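Local coordinates for hypothetical protein EF3068 (Enterococcus faecalis, PDB 2B6C) that is of unknown function but is probably an all-helical DNA alkylation repair enzyme of the AlkD-like kind, at residues B[171-174]-B[175-179]. Residues are numbered along the deposited sequence; the frame is centred on the assembly and turned at random.
Sequences EEFF and IQKAI
Glu172 O receives both Ile175 N and Gln176 N, each at 2.9 Å, as the chain turns into helix 173-186. The Gln176 bond is the straighter, with an N-H...O angle of 161°, whereas Ile175 N sits well above the carbonyl plane. One residue on, Lys177 N donates to Phe173 O at 2.9 Å. Glu172 is also the N-cap: its chain, bent at chi2 (55°), brings OE2 to Phe174 N at 3.0 Å, and the almost linear bond uses the anti lone pair.

Among the apolar contacts, Glu172 CG lies 4.1 Å from Ile175 CG1, the side chains crossing at about a right angle. Phe173 and Lys177 run side by side in the same direction; Phe173 CG, anti to its N (chi1 168°), sets the ring so that Lys177 CB lies over one face and Lys177 CG above its rim, 3.7 Å from CZ. Phe173 CD2 lies 3.8 Å above one face of the Phe174 ring, over its centre.

Lys177 NZ forms a salt bridge with Glu210, Gln176 OE1 bonds to Ser204, and the Phe174 ring meets Trp103 edge-to-face and Trp139 at a slant. The Glu172 cap satisfies the Phe174 N-H with a carboxylate, whose negative charge probably complements the helix dipole.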
ATOM      1  N   GLU B 171     -34.645  11.869 -13.503  1.00 21.83           N
ATOM      2  CA  GLU B 171     -35.444  10.665 -13.695  0.50 22.51           C
ATOM      3  C   GLU B 171     -34.607   9.381 -13.652  1.00 22.83           C
ATOM      4  O   GLU B 171     -35.074   8.302 -13.227  1.00 24.28           O
ATOM      5  CB  GLU B 171     -36.128  10.762 -15.065  0.50 23.06           C
ATOM      6  CG  GLU B 171     -36.469  12.196 -15.532  0.50 23.91           C
ATOM      7  CD  GLU B 171     -35.269  13.000 -16.100  0.50 24.78           C
ATOM      8  OE1 GLU B 171     -34.397  12.416 -16.791  0.50 26.34           O
ATOM      9  OE2 GLU B 171     -35.213  14.227 -15.860  0.50 22.18           O
ATOM     10  N   GLU B 172     -33.372   9.492 -14.140  1.00 21.75           N
ATOM     11  CA  GLU B 172     -32.476   8.358 -14.300  1.00 20.38           C
ATOM     12  C   GLU B 172     -32.303   7.476 -13.037  1.00 19.29           C
ATOM     13  O   GLU B 172     -31.814   7.950 -11.995  1.00 18.87           O
ATOM     14  CB  GLU B 172     -31.106   8.843 -14.809  1.00 20.14           C
ATOM     15  CG  GLU B 172     -30.075   7.732 -14.927  1.00 21.04           C
ATOM     16  CD  GLU B 172     -30.565   6.581 -15.798  1.00 20.07           C
ATOM     17  OE1 GLU B 172     -30.919   6.817 -16.969  1.00 24.16           O
ATOM     18  OE2 GLU B 172     -30.603   5.449 -15.311  1.00 18.82           O
ATOM     19  N   PHE B 173     -32.690   6.202 -13.165  1.00 17.60           N
ATOM     20  CA  PHE B 173     -32.483   5.182 -12.133  1.00 17.79           C
ATOM     21  C   PHE B 173     -31.070   5.193 -11.545  1.00 17.12           C
ATOM     22  O   PHE B 173     -30.910   5.162 -10.338  1.00 18.19           O
ATOM     23  CB  PHE B 173     -32.822   3.766 -12.665  1.00 17.69           C
ATOM     24  CG  PHE B 173     -32.360   2.643 -11.752  1.00 19.41           C
ATOM     25  CD1 PHE B 173     -33.141   2.224 -10.664  1.00 17.72           C
ATOM     26  CD2 PHE B 173     -31.106   2.027 -11.960  1.00 19.62           C
ATOM     27  CE1 PHE B 173     -32.703   1.193  -9.813  1.00 15.75           C
ATOM     28  CE2 PHE B 173     -30.650   1.007 -11.109  1.00 19.36           C
ATOM     29  CZ  PHE B 173     -31.453   0.590 -10.031  1.00 18.05           C
ATOM     30  N   PHE B 174     -30.045   5.234 -12.380  1.00 16.69           N
ATOM     31  CA  PHE B 174     -28.675   5.142 -11.868  1.00 16.56           C
ATOM     32  C   PHE B 174     -28.265   6.406 -11.115  1.00 16.12           C
ATOM     33  O   PHE B 174     -27.285   6.409 -10.378  1.00 16.68           O
ATOM     34  CB  PHE B 174     -27.686   4.851 -12.986  1.00 15.64           C
ATOM     35  CG  PHE B 174     -27.825   3.466 -13.565  1.00 17.21           C
ATOM     36  CD1 PHE B 174     -28.390   3.283 -14.823  1.00 17.80           C
ATOM     37  CD2 PHE B 174     -27.389   2.342 -12.852  1.00 15.04           C
ATOM     38  CE1 PHE B 174     -28.514   1.987 -15.363  1.00 17.74           C
ATOM     39  CE2 PHE B 174     -27.521   1.058 -13.392  1.00 16.31           C
ATOM     40  CZ  PHE B 174     -28.080   0.887 -14.644  1.00 12.63           C
ATOM     41  N   ILE B 175     -29.005   7.486 -11.327  1.00 15.38           N
ATOM     42  CA  ILE B 175     -28.751   8.700 -10.574  1.00 15.10           C
ATOM     43  C   ILE B 175     -29.513   8.665  -9.245  1.00 14.86           C
ATOM     44  O   ILE B 175     -28.933   8.933  -8.186  1.00 16.33           O
ATOM     45  CB  ILE B 175     -29.040   9.968 -11.429  1.00 14.64           C
ATOM     46  CG1 ILE B 175     -27.925  10.190 -12.456  1.00 13.69           C
ATOM     47  CG2 ILE B 175     -29.266  11.167 -10.537  1.00 13.95           C
ATOM     48  CD1 ILE B 175     -26.565  10.642 -11.858  1.00  9.21           C
ATOM     49  N   GLN B 176     -30.783   8.266  -9.268  1.00 15.73           N
ATOM     50  CA  GLN B 176     -31.554   8.268  -8.025  1.00 15.42           C
ATOM     51  C   GLN B 176     -30.983   7.225  -7.036  1.00 15.87           C
ATOM     52  O   GLN B 176     -30.912   7.476  -5.829  1.00 16.08           O
ATOM     53  CB  GLN B 176     -33.053   8.060  -8.291  1.00 15.58           C
ATOM     54  CG  GLN B 176     -33.736   9.266  -8.975  1.00 13.52           C
ATOM     55  CD  GLN B 176     -33.538  10.515  -8.167  1.00 13.63           C
ATOM     56  OE1 GLN B 176     -33.601  10.459  -6.952  1.00 19.04           O
ATOM     57  NE2 GLN B 176     -33.251  11.631  -8.814  1.00 13.28           N
ATOM     58  N   LYS B 177     -30.577   6.075  -7.572  1.00 15.77           N
ATOM     59  CA  LYS B 177     -29.883   5.040  -6.835  1.00 16.91           C
ATOM     60  C   LYS B 177     -28.618   5.580  -6.181  1.00 15.85           C
ATOM     61  O   LYS B 177     -28.349   5.274  -5.026  1.00 16.59           O
ATOM     62  CB  LYS B 177     -29.482   3.936  -7.789  1.00 17.89           C
ATOM     63  CG  LYS B 177     -29.937   2.565  -7.357  1.00 24.92           C
ATOM     64  CD  LYS B 177     -29.099   2.080  -6.215  1.00 28.63           C
ATOM     65  CE  LYS B 177     -29.229   0.605  -6.080  1.00 29.33           C
ATOM     66  NZ  LYS B 177     -29.724   0.246  -4.701  1.00 30.72           N
ATOM     67  N   ALA B 178     -27.854   6.385  -6.921  1.00 15.22           N
ATOM     68  CA  ALA B 178     -26.626   7.004  -6.429  1.00 14.59           C
ATOM     69  C   ALA B 178     -26.908   8.012  -5.307  1.00 14.26           C
ATOM     70  O   ALA B 178     -26.156   8.093  -4.331  1.00 14.16           O
ATOM     71  CB  ALA B 178     -25.862   7.663  -7.570  1.00 13.99           C
ATOM     72  N   ILE B 179     -28.008   8.746  -5.423  1.00 14.10           N
ATOM     73  CA  ILE B 179     -28.430   9.650  -4.342  1.00 14.43           C
ATOM     74  C   ILE B 179     -28.764   8.858  -3.071  1.00 14.16           C
ATOM     75  O   ILE B 179     -28.300   9.218  -1.989  1.00 14.78           O
ATOM     76  CB  ILE B 179     -29.634  10.551  -4.725  1.00 14.39           C
ATOM     77  CG1 ILE B 179     -29.246  11.513  -5.841  1.00 12.84           C
ATOM     78  CG2 ILE B 179     -30.202  11.337  -3.482  1.00 14.58           C
ATOM     79  CD1 ILE B 179     -30.464  12.249  -6.401  1.00 12.79           C
TER